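Local coordinates for protein PpBBE-like 1 D396N (Physcomitrella patens subsp. patens, PDB 6EO5) that is a cellobiose oxidase of the berberine bridge enzyme-like family, using a covalently bound FAD to oxidise the disaccharide, at residues A[104-108]-A[128-133]; A[140-144]-A[308-312]; A[246-251]-A[367-371]; A[252-256]-A[267-272]; A[359-363]-A[394-399]. All blocks are in the same frame, centred on the assembly; numbering follows the deposited sequence.

Interaction 1. Residues A[104-108]-A[128-133]; sequences QFSYN and ALWNAG
Ala-128 CB lies over one face of the Phe-105 ring, 3.7 Å from its centroid and 14° off the normal, a CH-pi contact displaced toward the rim. Leu-129 and Ala-132 meet the same ring at its edge, and Phe-120 also touches this side chain. The Tyr-107 ring, by contrast, meets Ala-132 and Gly-133 obliquely. This is helix-on-strand packing within the FAD-binding domain: helix 122-133 rests against strand 105-108, which pairs with strand 113-117. The segment axes come within 9.1 Å and cross at -43°; the alternation of the strand turns Phe-105 and Tyr-107 to the helix. In Phe-105 the ring is trans to the backbone N (chi1 -179°), which carries it out to the turn of Ala-128 and Leu-129. Farther along, Tyr-107 CD2 lies 3.9 Å from Ala-132 CB. The lack of a side chain at Gly-133 leaves room for the phenol, whose CE2 is 3.6 Å from Gly-133 CA.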
# COMPACT_ATOMS: atom_id res chain seq x y z
N GLN A 104 15.37 -1.93 -12.99
CA GLN A 104 15.91 -3.20 -13.44
C GLN A 104 14.83 -4.28 -13.37
O GLN A 104 14.09 -4.37 -12.38
CB GLN A 104 17.15 -3.59 -12.62
CG GLN A 104 16.98 -3.76 -11.12
CD GLN A 104 17.29 -2.49 -10.32
OE1 GLN A 104 16.94 -1.37 -10.72
NE2 GLN A 104 17.95 -2.66 -9.18
N PHE A 105 14.71 -5.06 -14.44
CA PHE A 105 13.71 -6.11 -14.52
C PHE A 105 14.32 -7.37 -15.11
O PHE A 105 15.14 -7.30 -16.04
CB PHE A 105 12.50 -5.67 -15.37
CG PHE A 105 11.41 -6.71 -15.46
CD1 PHE A 105 10.45 -6.81 -14.46
CD2 PHE A 105 11.35 -7.58 -16.53
CE1 PHE A 105 9.44 -7.77 -14.54
CE2 PHE A 105 10.35 -8.54 -16.61
CZ PHE A 105 9.40 -8.65 -15.62
N SER A 106 13.94 -8.52 -14.57
CA SER A 106 14.29 -9.81 -15.15
C SER A 106 13.39 -10.88 -14.53
O SER A 106 13.08 -10.81 -13.34
CB SER A 106 15.77 -10.15 -14.93
OG SER A 106 16.04 -10.45 -13.58
N TYR A 107 12.97 -11.84 -15.35
CA TYR A 107 12.06 -12.91 -14.95
C TYR A 107 12.79 -14.24 -15.10
O TYR A 107 13.43 -14.49 -16.12
CB TYR A 107 10.78 -12.88 -15.81
CG TYR A 107 9.92 -14.14 -15.74
CD1 TYR A 107 9.58 -14.71 -14.53
CD2 TYR A 107 9.44 -14.74 -16.91
CE1 TYR A 107 8.80 -15.86 -14.47
CE2 TYR A 107 8.65 -15.88 -16.86
CZ TYR A 107 8.33 -16.44 -15.64
OH TYR A 107 7.56 -17.58 -15.57
N ASN A 108 12.72 -15.07 -14.07
CA ASN A 108 13.31 -16.41 -14.09
C ASN A 108 12.17 -17.42 -14.12
O ASN A 108 11.56 -17.71 -13.09
CB ASN A 108 14.22 -16.61 -12.89
CG ASN A 108 14.95 -17.94 -12.92
OD1 ASN A 108 14.42 -18.94 -13.41
ND2 ASN A 108 16.16 -17.96 -12.39
N ALA A 128 5.19 -5.61 -17.53
CA ALA A 128 6.45 -6.33 -17.70
C ALA A 128 6.30 -7.80 -17.32
O ALA A 128 6.80 -8.68 -18.02
CB ALA A 128 7.55 -5.67 -16.88
N LEU A 129 5.62 -8.07 -16.20
CA LEU A 129 5.48 -9.45 -15.74
C LEU A 129 4.52 -10.26 -16.62
O LEU A 129 4.69 -11.47 -16.76
CB LEU A 129 5.00 -9.47 -14.28
CG LEU A 129 6.05 -9.13 -13.21
CD1 LEU A 129 5.37 -8.90 -11.86
CD2 LEU A 129 7.07 -10.24 -13.10
N TRP A 130 3.52 -9.60 -17.20
CA TRP A 130 2.60 -10.29 -18.10
C TRP A 130 3.29 -10.65 -19.41
O TRP A 130 3.26 -11.81 -19.85
CB TRP A 130 1.38 -9.40 -18.35
CG TRP A 130 0.39 -9.96 -19.30
CD1 TRP A 130 0.09 -9.48 -20.54
CD2 TRP A 130 -0.45 -11.11 -19.10
NE1 TRP A 130 -0.88 -10.25 -21.12
CE2 TRP A 130 -1.23 -11.26 -20.26
CE3 TRP A 130 -0.62 -12.02 -18.05
CZ2 TRP A 130 -2.17 -12.28 -20.41
CZ3 TRP A 130 -1.55 -13.05 -18.20
CH2 TRP A 130 -2.32 -13.17 -19.38
N ASN A 131 3.93 -9.65 -20.04
CA ASN A 131 4.67 -9.87 -21.28
C ASN A 131 5.78 -10.90 -21.10
O ASN A 131 6.05 -11.68 -22.01
CB ASN A 131 5.26 -8.55 -21.77
CG ASN A 131 4.19 -7.57 -22.28
OD1 ASN A 131 3.07 -7.96 -22.59
ND2 ASN A 131 4.56 -6.30 -22.36
N ALA A 132 6.44 -10.91 -19.95
CA ALA A 132 7.60 -11.78 -19.80
C ALA A 132 7.20 -13.25 -19.71
O ALA A 132 7.91 -14.10 -20.25
CB ALA A 132 8.42 -11.39 -18.57
N GLY A 133 6.08 -13.55 -19.05
CA GLY A 133 5.74 -14.94 -18.80
C GLY A 133 4.32 -15.21 -18.33
O GLY A 133 4.05 -16.28 -17.76

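Interaction 2. Residues A[140-144]-A[308-312]; sequences GNCPT and VNWNY. With FAD (flavin-adenine dinucleotide), chain C.
Pro-143 lays its ring edge over one face of the Trp-310 indole, with CD above the five-membered ring, while Cys-142 CA stands over the six-membered ring of the same face, 3.9 Å from its centroid. Cys-142 SG approaches obliquely, 3.5 Å from Trp-310 CH2, as a sulfur-aromatic contact. Next to this packing, Asn-141 turns its amide 84° to the indole plane and brings ND2 to the ring edge. With Asn-141 CG set between its backbone N and carbonyl carbon (chi1 73°), ND2 donates a hydrogen bond of 3.0 Å to Asn-309 O, bent to 148° at the hydrogen. The opposite end of segment 308-312 is looser: Asn-311 is exposed and does not touch segment 140-144. Its positive phi places it in a Schellman motif that ends helix 302-308, with Asn-311 N bonded to Val-308 O at 2.9 Å. Exchanging Trp-310 for an alanine would probably open a gap over Pro-143 and leave the cysteine sulfur without its aromatic neighbour. On the cofactor side, Cys-142 SG is bonded to FAD C6 at 1.8 Å, and Asn-141 N makes a weak hydrogen bond of 3.3 Å to FAD O4. The tryptophan thus backs the loop that bears the cysteinyl link, one of the two attachments of the bicovalent flavin site found in berberine bridge enzyme relatives.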
# COMPACT_ATOMS: atom_id res chain seq x y z
N GLY A 140 -1.49 -4.25 -5.44
CA GLY A 140 -2.72 -3.49 -5.40
C GLY A 140 -3.14 -3.01 -6.78
O GLY A 140 -2.55 -3.37 -7.80
N ASN A 141 -4.16 -2.17 -6.81
CA ASN A 141 -4.80 -1.83 -8.08
C ASN A 141 -4.61 -0.39 -8.53
O ASN A 141 -5.13 -0.02 -9.58
CB ASN A 141 -6.30 -2.15 -8.01
CG ASN A 141 -7.05 -1.17 -7.17
OD1 ASN A 141 -6.55 -0.73 -6.12
ND2 ASN A 141 -8.24 -0.79 -7.62
N CYS A 142 -3.88 0.44 -7.79
CA CYS A 142 -3.55 1.78 -8.26
C CYS A 142 -2.31 1.73 -9.15
O CYS A 142 -1.22 1.41 -8.65
CB CYS A 142 -3.32 2.71 -7.08
SG CYS A 142 -4.71 2.74 -5.90
N PRO A 143 -2.41 2.02 -10.45
CA PRO A 143 -1.27 1.78 -11.34
C PRO A 143 -0.06 2.66 -11.07
O PRO A 143 1.07 2.23 -11.37
CB PRO A 143 -1.85 2.07 -12.74
CG PRO A 143 -3.31 1.93 -12.57
CD PRO A 143 -3.62 2.41 -11.20
N THR A 144 -0.24 3.86 -10.51
CA THR A 144 0.87 4.77 -10.28
C THR A 144 1.58 4.55 -8.95
O THR A 144 2.55 5.27 -8.66
CB THR A 144 0.41 6.24 -10.39
OG1 THR A 144 -0.41 6.58 -9.27
CG2 THR A 144 -0.39 6.45 -11.65
N VAL A 308 -9.33 -3.19 -15.94
CA VAL A 308 -10.70 -3.00 -15.49
C VAL A 308 -10.73 -2.56 -14.04
O VAL A 308 -11.52 -1.69 -13.65
CB VAL A 308 -11.52 -4.28 -15.73
CG1 VAL A 308 -12.88 -4.18 -15.10
CG2 VAL A 308 -11.65 -4.53 -17.22
N ASN A 309 -9.82 -3.11 -13.22
CA ASN A 309 -9.73 -2.73 -11.81
C ASN A 309 -9.28 -1.30 -11.62
O ASN A 309 -9.25 -0.82 -10.48
CB ASN A 309 -8.77 -3.66 -11.05
CG ASN A 309 -9.43 -4.94 -10.64
OD1 ASN A 309 -10.65 -5.07 -10.71
ND2 ASN A 309 -8.64 -5.91 -10.19
N TRP A 310 -8.91 -0.60 -12.69
CA TRP A 310 -8.67 0.83 -12.62
C TRP A 310 -9.57 1.62 -13.58
O TRP A 310 -9.21 2.71 -14.01
CB TRP A 310 -7.20 1.14 -12.86
CG TRP A 310 -6.82 2.44 -12.26
CD1 TRP A 310 -6.38 3.55 -12.91
CD2 TRP A 310 -6.89 2.78 -10.87
NE1 TRP A 310 -6.15 4.56 -12.02
CE2 TRP A 310 -6.46 4.13 -10.76
CE3 TRP A 310 -7.26 2.09 -9.71
CZ2 TRP A 310 -6.38 4.79 -9.52
CZ3 TRP A 310 -7.19 2.75 -8.49
CH2 TRP A 310 -6.75 4.10 -8.41
N ASN A 311 -10.75 1.06 -13.89
CA ASN A 311 -11.79 1.72 -14.67
C ASN A 311 -11.42 1.93 -16.14
O ASN A 311 -11.94 2.84 -16.80
CB ASN A 311 -12.20 3.05 -14.04
CG ASN A 311 -12.83 2.86 -12.69
OD1 ASN A 311 -13.81 2.15 -12.56
ND2 ASN A 311 -12.25 3.48 -11.66
N TYR A 312 -10.53 1.13 -16.66
CA TYR A 312 -10.40 1.22 -18.10
C TYR A 312 -11.26 0.14 -18.75
O TYR A 312 -11.37 -0.96 -18.21
CB TYR A 312 -8.95 1.03 -18.55
CG TYR A 312 -8.03 2.21 -18.29
CD1 TYR A 312 -8.03 3.31 -19.14
CD2 TYR A 312 -7.14 2.21 -17.22
CE1 TYR A 312 -7.18 4.39 -18.91
CE2 TYR A 312 -6.29 3.28 -16.98
CZ TYR A 312 -6.31 4.37 -17.84
OH TYR A 312 -5.46 5.43 -17.62
PA FAD C . 6.11 6.51 -1.18
O1A FAD C . 5.42 7.76 -0.64
O2A FAD C . 7.16 6.84 -2.21
O5B FAD C . 6.71 5.55 -0.03
C5B FAD C . 6.02 5.33 1.18
C4B FAD C . 7.00 5.06 2.32
O4B FAD C . 7.93 4.06 1.94
C3B FAD C . 7.82 6.30 2.68
O3B FAD C . 8.12 6.25 4.05
C2B FAD C . 9.08 6.10 1.89
O2B FAD C . 10.17 6.79 2.46
C1B FAD C . 9.25 4.58 1.94
N9A FAD C . 10.05 4.14 0.77
C8A FAD C . 9.80 4.42 -0.55
N7A FAD C . 10.76 3.85 -1.31
C5A FAD C . 11.63 3.22 -0.49
C6A FAD C . 12.79 2.51 -0.74
N6A FAD C . 13.21 2.35 -1.99
N1A FAD C . 13.49 1.96 0.31
C2A FAD C . 13.05 2.14 1.60
N3A FAD C . 11.90 2.86 1.85
C4A FAD C . 11.20 3.40 0.82
N1 FAD C . -2.39 -0.01 -0.68
C2 FAD C . -2.70 -1.36 -0.84
O2 FAD C . -2.24 -2.25 -0.09
N3 FAD C . -3.52 -1.74 -1.89
C4 FAD C . -4.04 -0.80 -2.75
O4 FAD C . -4.75 -1.16 -3.68
C4X FAD C . -3.74 0.54 -2.59
N5 FAD C . -4.22 1.47 -3.48
C5X FAD C . -3.68 2.74 -3.52
C6 FAD C . -4.08 3.63 -4.51
C7 FAD C . -3.47 4.89 -4.68
C7M FAD C . -3.92 5.81 -5.79
C8 FAD C . -2.52 5.29 -3.73
C8M FAD C . -1.91 6.68 -3.77
C9 FAD C . -2.19 4.42 -2.67
C9A FAD C . -2.75 3.13 -2.56
N10 FAD C . -2.48 2.26 -1.50
C10 FAD C . -2.88 0.94 -1.57
C1' FAD C . -1.52 2.62 -0.41
C2' FAD C . -0.11 2.22 -0.83
O2' FAD C . 0.14 0.84 -0.68
C3' FAD C . 0.88 2.99 0.01
O3' FAD C . 0.62 4.35 -0.22
C4' FAD C . 2.31 2.61 -0.38
O4' FAD C . 3.13 2.72 0.77
C5' FAD C . 2.81 3.48 -1.52
O5' FAD C . 4.17 3.26 -1.84
P FAD C . 4.94 4.37 -2.74
O1P FAD C . 6.32 3.86 -3.08
O2P FAD C . 4.16 4.79 -3.96
O3P FAD C . 4.88 5.67 -1.80

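Interaction 3. Residues A[246-251]-A[367-371]; sequences GLNVPA and LYGSQ
Residues Gly-246 to Val-249 form a type I turn that faces Leu-367 and Gln-371; the turn is closed by a weak bond from Val-249 N to Gly-246 O. It follows helix 235-246 and leads into strand 253-259, whereas 367-371 leaves the neighbouring antiparallel strand 361-367, so two connections meet at one end of the seven-stranded sheet. Below the turn, Leu-367 extends CD2 to 3.9 Å from Val-249 CB and CD1 to 3.8 Å from Gly-246 O. Gln-371 does the polar work. Its chain bends at chi2 (73°), folding the amide back over the turn, and NE2 donates to Leu-247 O at 2.8 Å. That acceptor lies near the amide plane, although the donor is tilted from the carbonyl plane. Arg-161 binds Val-249 O, Pro-250 O and Tyr-368 O, and so joins both segments from helix 160-163. Two waters complete the interface. One donates to both Gly-246 O and Gln-371 OE1; the other donates to Leu-247 O at 3.1 Å and is hydrogen-bonded to Ser-370 OG at 2.9 Å.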
# COMPACT_ATOMS: atom_id res chain seq x y z
N GLY A 246 -18.50 -12.89 3.45
CA GLY A 246 -17.05 -12.82 3.51
C GLY A 246 -16.42 -13.88 4.39
O GLY A 246 -15.30 -14.34 4.12
N LEU A 247 -17.14 -14.31 5.43
CA LEU A 247 -16.64 -15.35 6.33
C LEU A 247 -16.31 -16.66 5.62
O LEU A 247 -15.55 -17.46 6.17
CB LEU A 247 -17.66 -15.62 7.44
CG LEU A 247 -17.66 -14.54 8.52
CD1 LEU A 247 -18.95 -14.51 9.34
CD2 LEU A 247 -16.46 -14.73 9.43
N ASN A 248 -16.85 -16.90 4.41
CA ASN A 248 -16.73 -18.21 3.78
C ASN A 248 -16.22 -18.15 2.34
O ASN A 248 -16.41 -19.11 1.59
CB ASN A 248 -18.08 -18.94 3.81
CG ASN A 248 -18.54 -19.23 5.22
OD1 ASN A 248 -19.52 -18.66 5.69
ND2 ASN A 248 -17.83 -20.12 5.90
N VAL A 249 -15.55 -17.08 1.96
CA VAL A 249 -15.10 -16.91 0.58
C VAL A 249 -13.84 -17.73 0.35
O VAL A 249 -12.86 -17.58 1.11
CB VAL A 249 -14.85 -15.42 0.27
CG1 VAL A 249 -14.32 -15.26 -1.13
CG2 VAL A 249 -16.15 -14.62 0.49
N PRO A 250 -13.81 -18.60 -0.66
CA PRO A 250 -12.60 -19.39 -0.92
C PRO A 250 -11.51 -18.51 -1.51
O PRO A 250 -11.76 -17.44 -2.06
CB PRO A 250 -13.06 -20.45 -1.93
CG PRO A 250 -14.30 -19.84 -2.57
CD PRO A 250 -14.94 -18.98 -1.53
N ALA A 251 -10.27 -19.01 -1.40
CA ALA A 251 -9.08 -18.22 -1.70
C ALA A 251 -9.02 -17.76 -3.15
O ALA A 251 -8.32 -16.78 -3.42
CB ALA A 251 -7.82 -19.02 -1.37
N LEU A 367 -11.13 -7.69 1.95
CA LEU A 367 -11.42 -8.94 2.64
C LEU A 367 -10.14 -9.73 2.87
O LEU A 367 -9.34 -9.92 1.95
CB LEU A 367 -12.42 -9.76 1.83
CG LEU A 367 -12.77 -11.11 2.43
CD1 LEU A 367 -13.70 -10.90 3.62
CD2 LEU A 367 -13.40 -12.03 1.39
N TYR A 368 -9.92 -10.16 4.12
CA TYR A 368 -8.82 -11.05 4.47
C TYR A 368 -9.44 -12.44 4.70
O TYR A 368 -9.76 -13.14 3.73
CB TYR A 368 -8.03 -10.54 5.67
CG TYR A 368 -7.12 -9.34 5.42
CD1 TYR A 368 -7.64 -8.14 4.94
CD2 TYR A 368 -5.76 -9.42 5.67
CE1 TYR A 368 -6.82 -7.04 4.71
CE2 TYR A 368 -4.93 -8.33 5.44
CZ TYR A 368 -5.47 -7.15 4.97
OH TYR A 368 -4.65 -6.06 4.76
N GLY A 369 -9.59 -12.86 5.96
CA GLY A 369 -10.33 -14.07 6.26
C GLY A 369 -9.45 -15.30 6.41
O GLY A 369 -8.31 -15.37 5.94
N SER A 370 -10.03 -16.32 7.06
CA SER A 370 -9.29 -17.52 7.41
C SER A 370 -8.87 -18.35 6.20
O SER A 370 -7.85 -19.05 6.26
CB SER A 370 -10.12 -18.37 8.37
OG SER A 370 -11.32 -18.78 7.73
N GLN A 371 -9.62 -18.29 5.08
CA GLN A 371 -9.22 -19.01 3.86
C GLN A 371 -8.09 -18.31 3.11
O GLN A 371 -7.50 -18.92 2.21
CB GLN A 371 -10.40 -19.19 2.88
CG GLN A 371 -11.72 -19.69 3.44
CD GLN A 371 -12.45 -18.63 4.27
OE1 GLN A 371 -12.04 -17.47 4.31
NE2 GLN A 371 -13.53 -19.03 4.93
O HOH W 1 -13.05 -15.38 5.34
O HOH W 2 -13.96 -18.13 8.69

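Interaction 4. Residues A[252-256]-A[267-272]; sequences EISAA and LEGTYL
Ser-254 and Thr-270 exchange two backbone hydrogen bonds, N to O at 3.1 Å from Ser-254 and at 3.0 Å from Thr-270; Ala-256 and Glu-268 form the next reciprocal pair. Beyond the first, Leu-272 N donates to Glu-252 O at 2.8 Å and 175°, extending the pairing past the strand ends. Between these pairs lie the non-hydrogen-bonded ones: Ile-253 with Tyr-271, and Ala-255 with Gly-269, whose CA atoms are 3.9 Å apart. On the face of Ile-253 and Tyr-271, Ile-253 CG1 meets Tyr-271 CD1 at 3.6 Å, the ring being swung out by chi1 170° so that CE1 also reaches Glu-252 CB. An alanine in place of Tyr-271 is likely to uncover Ile-253 CG1 and leave a gap beneath Leu-281 of helix 279-288. Leu-267 CD1 touches Ala-255 CB at 3.7 Å, with Trp-245 of helix 235-246 against both side chains. The second shell is polar: Lys-162 forms a salt bridge with Glu-252 OE2, Arg-161 N bonds Ser-254 OG, and His-224 NE2 bonds Glu-268 OE2. In this antiparallel hairpin of strands 253-259 and 264-271, backbone bonds fix the register while side chains bind outward to helices and a neighbouring strand.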
# COMPACT_ATOMS: atom_id res chain seq x y z
N GLU A 252 -9.70 -18.44 -4.07
CA GLU A 252 -9.66 -18.02 -5.47
C GLU A 252 -10.36 -16.68 -5.72
O GLU A 252 -10.28 -16.16 -6.83
CB GLU A 252 -10.28 -19.09 -6.39
CG GLU A 252 -9.48 -20.38 -6.52
CD GLU A 252 -9.46 -21.19 -5.25
OE1 GLU A 252 -10.47 -21.17 -4.50
OE2 GLU A 252 -8.44 -21.85 -4.98
N ILE A 253 -11.01 -16.10 -4.70
CA ILE A 253 -11.69 -14.82 -4.81
C ILE A 253 -11.05 -13.82 -3.85
O ILE A 253 -10.81 -14.14 -2.68
CB ILE A 253 -13.20 -14.96 -4.52
CG1 ILE A 253 -13.91 -15.63 -5.70
CG2 ILE A 253 -13.82 -13.61 -4.20
CD1 ILE A 253 -15.41 -15.61 -5.60
N SER A 254 -10.77 -12.62 -4.34
CA SER A 254 -10.40 -11.48 -3.52
C SER A 254 -11.41 -10.38 -3.80
O SER A 254 -11.63 -10.03 -4.96
CB SER A 254 -8.98 -10.99 -3.82
OG SER A 254 -8.00 -11.90 -3.38
N ALA A 255 -12.02 -9.83 -2.76
CA ALA A 255 -13.08 -8.86 -2.95
C ALA A 255 -12.90 -7.72 -1.97
O ALA A 255 -12.23 -7.84 -0.95
CB ALA A 255 -14.48 -9.48 -2.76
N ALA A 256 -13.52 -6.60 -2.31
CA ALA A 256 -13.53 -5.41 -1.48
C ALA A 256 -14.92 -4.81 -1.54
O ALA A 256 -15.56 -4.83 -2.59
CB ALA A 256 -12.49 -4.38 -1.93
N LEU A 267 -19.92 -4.24 -4.07
CA LEU A 267 -18.95 -5.31 -3.86
C LEU A 267 -18.22 -5.50 -5.17
O LEU A 267 -18.86 -5.69 -6.21
CB LEU A 267 -19.63 -6.61 -3.42
CG LEU A 267 -18.70 -7.81 -3.31
CD1 LEU A 267 -17.62 -7.55 -2.26
CD2 LEU A 267 -19.47 -9.07 -2.98
N GLU A 268 -16.90 -5.41 -5.14
CA GLU A 268 -16.08 -5.64 -6.32
C GLU A 268 -15.07 -6.75 -6.04
O GLU A 268 -14.54 -6.84 -4.93
CB GLU A 268 -15.36 -4.36 -6.75
CG GLU A 268 -14.58 -4.55 -8.04
CD GLU A 268 -13.87 -3.30 -8.52
OE1 GLU A 268 -13.81 -2.32 -7.74
OE2 GLU A 268 -13.37 -3.32 -9.67
N GLY A 269 -14.81 -7.60 -7.04
CA GLY A 269 -13.93 -8.72 -6.78
C GLY A 269 -13.37 -9.36 -8.04
O GLY A 269 -13.85 -9.15 -9.15
N THR A 270 -12.35 -10.18 -7.82
CA THR A 270 -11.70 -10.94 -8.88
C THR A 270 -11.69 -12.41 -8.50
O THR A 270 -11.28 -12.77 -7.39
CB THR A 270 -10.27 -10.43 -9.11
OG1 THR A 270 -10.32 -9.06 -9.52
CG2 THR A 270 -9.57 -11.28 -10.17
N TYR A 271 -12.13 -13.25 -9.43
CA TYR A 271 -12.20 -14.70 -9.26
C TYR A 271 -11.18 -15.35 -10.19
O TYR A 271 -11.23 -15.15 -11.41
CB TYR A 271 -13.61 -15.22 -9.55
CG TYR A 271 -13.72 -16.72 -9.64
CD1 TYR A 271 -13.13 -17.54 -8.68
CD2 TYR A 271 -14.43 -17.32 -10.67
CE1 TYR A 271 -13.23 -18.92 -8.76
CE2 TYR A 271 -14.54 -18.71 -10.76
CZ TYR A 271 -13.94 -19.50 -9.80
OH TYR A 271 -14.05 -20.87 -9.89
N LEU A 272 -10.26 -16.11 -9.61
CA LEU A 272 -9.25 -16.85 -10.38
C LEU A 272 -9.86 -18.14 -10.93
O LEU A 272 -9.58 -19.26 -10.47
CB LEU A 272 -8.03 -17.13 -9.51
CG LEU A 272 -7.30 -15.89 -9.00
CD1 LEU A 272 -6.23 -16.30 -8.01
CD2 LEU A 272 -6.70 -15.13 -10.14

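Interaction 5. Residues A[359-363]-A[394-399]; sequences SNAYF and QMVASW
Hydrogen bonding fixes the register of Tyr-362 against Val-396: Tyr-362 N donates to Val-396 O at 3.0 Å, and Val-396 N returns a bond of 3.1 Å to Tyr-362 O, the first lying in the carbonyl plane. Ser-398 N adds a nearly straight bond (174°) to Asn-360 O, just ahead of strand 361-363. Where the Asn-360 amide reaches toward Ser-398 O, the direct angle is poor, and a water bridges them instead, accepting from Asn-360 ND2 and donating to Ser-398 O. A CA-H...O contact from Phe-363 CA to Gln-394 O, 3.2 Å, supplements these bonds. The two strands, running antiparallel at 172°, are neighbours in the seven-stranded sheet that continues on one side into strand 331-338 and on the other into the hairpin of strand 253-259. Aromatic contact comes next. The Tyr-362 ring, its CG between the backbone N and carbonyl carbon (chi1 61°), leans toward the neighbouring strand and runs alongside Val-396, whose CB stands over one face, 3.8 Å from the centroid, in a CH-pi contact. Both methyls lie over that same face, CG1 by CE2 and CG2 by CE1. Apolar packing on the other side of the sheet joins Phe-363 CE2 to Met-395 CB at 4.0 Å; Tyr-415 of helix 405-420 touches both side chains. The polar end of Gln-394 is held elsewhere, OE1 being hydrogen-bonded to Tyr-83 OH.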
# COMPACT_ATOMS: atom_id res chain seq x y z
N SER A 359 -19.65 14.31 4.43
CA SER A 359 -19.70 14.12 2.99
C SER A 359 -18.30 14.27 2.41
O SER A 359 -17.34 14.61 3.11
CB SER A 359 -20.68 15.10 2.36
OG SER A 359 -20.07 16.36 2.19
N ASN A 360 -18.19 14.02 1.11
CA ASN A 360 -16.91 14.02 0.41
C ASN A 360 -15.90 13.13 1.14
O ASN A 360 -14.84 13.57 1.58
CB ASN A 360 -16.40 15.46 0.23
CG ASN A 360 -15.31 15.57 -0.84
OD1 ASN A 360 -15.03 14.64 -1.59
ND2 ASN A 360 -14.68 16.74 -0.89
N ALA A 361 -16.28 11.86 1.28
CA ALA A 361 -15.46 10.81 1.87
C ALA A 361 -15.78 9.47 1.20
O ALA A 361 -16.78 9.34 0.48
CB ALA A 361 -15.68 10.71 3.38
N TYR A 362 -14.95 8.46 1.45
CA TYR A 362 -15.27 7.11 1.01
C TYR A 362 -14.64 6.08 1.94
O TYR A 362 -13.77 6.40 2.75
CB TYR A 362 -14.86 6.88 -0.45
CG TYR A 362 -13.40 7.03 -0.75
CD1 TYR A 362 -12.54 5.95 -0.67
CD2 TYR A 362 -12.87 8.25 -1.15
CE1 TYR A 362 -11.19 6.09 -0.96
CE2 TYR A 362 -11.53 8.40 -1.44
CZ TYR A 362 -10.69 7.32 -1.34
OH TYR A 362 -9.34 7.45 -1.64
N PHE A 363 -15.11 4.83 1.82
CA PHE A 363 -14.81 3.75 2.76
C PHE A 363 -14.73 2.42 2.02
O PHE A 363 -15.70 2.03 1.35
CB PHE A 363 -15.87 3.71 3.86
CG PHE A 363 -16.03 5.03 4.57
CD1 PHE A 363 -16.87 6.01 4.06
CD2 PHE A 363 -15.31 5.30 5.73
CE1 PHE A 363 -16.99 7.25 4.69
CE2 PHE A 363 -15.45 6.53 6.37
CZ PHE A 363 -16.29 7.50 5.85
N GLN A 394 -10.55 1.10 5.05
CA GLN A 394 -9.86 2.31 4.63
C GLN A 394 -10.85 3.48 4.70
O GLN A 394 -11.92 3.42 4.07
CB GLN A 394 -9.27 2.17 3.23
CG GLN A 394 -8.29 3.28 2.90
CD GLN A 394 -7.97 3.39 1.42
OE1 GLN A 394 -7.35 4.36 0.98
NE2 GLN A 394 -8.39 2.40 0.66
N MET A 395 -10.50 4.52 5.45
CA MET A 395 -11.36 5.67 5.71
C MET A 395 -10.69 6.94 5.19
O MET A 395 -9.68 7.37 5.76
CB MET A 395 -11.65 5.80 7.20
CG MET A 395 -11.85 4.48 7.90
SD MET A 395 -11.65 4.65 9.67
CE MET A 395 -11.95 2.99 10.25
N VAL A 396 -11.25 7.54 4.15
CA VAL A 396 -10.67 8.71 3.48
C VAL A 396 -11.67 9.85 3.51
O VAL A 396 -12.84 9.66 3.14
CB VAL A 396 -10.26 8.39 2.03
CG1 VAL A 396 -9.59 9.59 1.38
CG2 VAL A 396 -9.36 7.16 1.97
N ALA A 397 -11.23 11.04 3.93
CA ALA A 397 -12.02 12.27 3.85
C ALA A 397 -11.22 13.33 3.11
O ALA A 397 -10.08 13.62 3.49
CB ALA A 397 -12.41 12.79 5.23
N SER A 398 -11.82 13.92 2.08
CA SER A 398 -11.13 14.80 1.15
C SER A 398 -11.69 16.21 1.22
O SER A 398 -12.79 16.45 1.72
CB SER A 398 -11.24 14.30 -0.30
OG SER A 398 -10.74 12.98 -0.43
N TRP A 399 -10.90 17.16 0.72
CA TRP A 399 -11.36 18.53 0.56
C TRP A 399 -10.58 19.19 -0.57
O TRP A 399 -9.48 18.76 -0.92
CB TRP A 399 -11.23 19.35 1.85
CG TRP A 399 -9.86 19.45 2.48
CD1 TRP A 399 -8.97 20.49 2.35
CD2 TRP A 399 -9.24 18.52 3.38
NE1 TRP A 399 -7.84 20.25 3.10
CE2 TRP A 399 -7.99 19.05 3.75
CE3 TRP A 399 -9.64 17.28 3.91
CZ2 TRP A 399 -7.12 18.38 4.62
CZ3 TRP A 399 -8.77 16.63 4.78
CH2 TRP A 399 -7.53 17.18 5.12
O HOH W 3 -14.80 18.65 1.30

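From the N terminus, interaction 1 closes first, a short loop of 19 residues that brings helix 122-133 against strand 105-108. Interaction 2 then opens at 140-144 beside the flavin and closes 163 residues later at 308-312. Interaction 3 starts inside that span and ends beyond it, so the two cross. Interaction 4, a hairpin with ten residues between its segments, nests inside both; Asn-309 packs on Glu-268 and Thr-270, and Leu-367 N probably bonds Ala-255 O. Interaction 5 opens at 359-363, before interaction 3 closes at 367-371, and crosses it. Interactions 4 and 5 share one sheet, while interaction 2 ties the flavin-bearing loop to it.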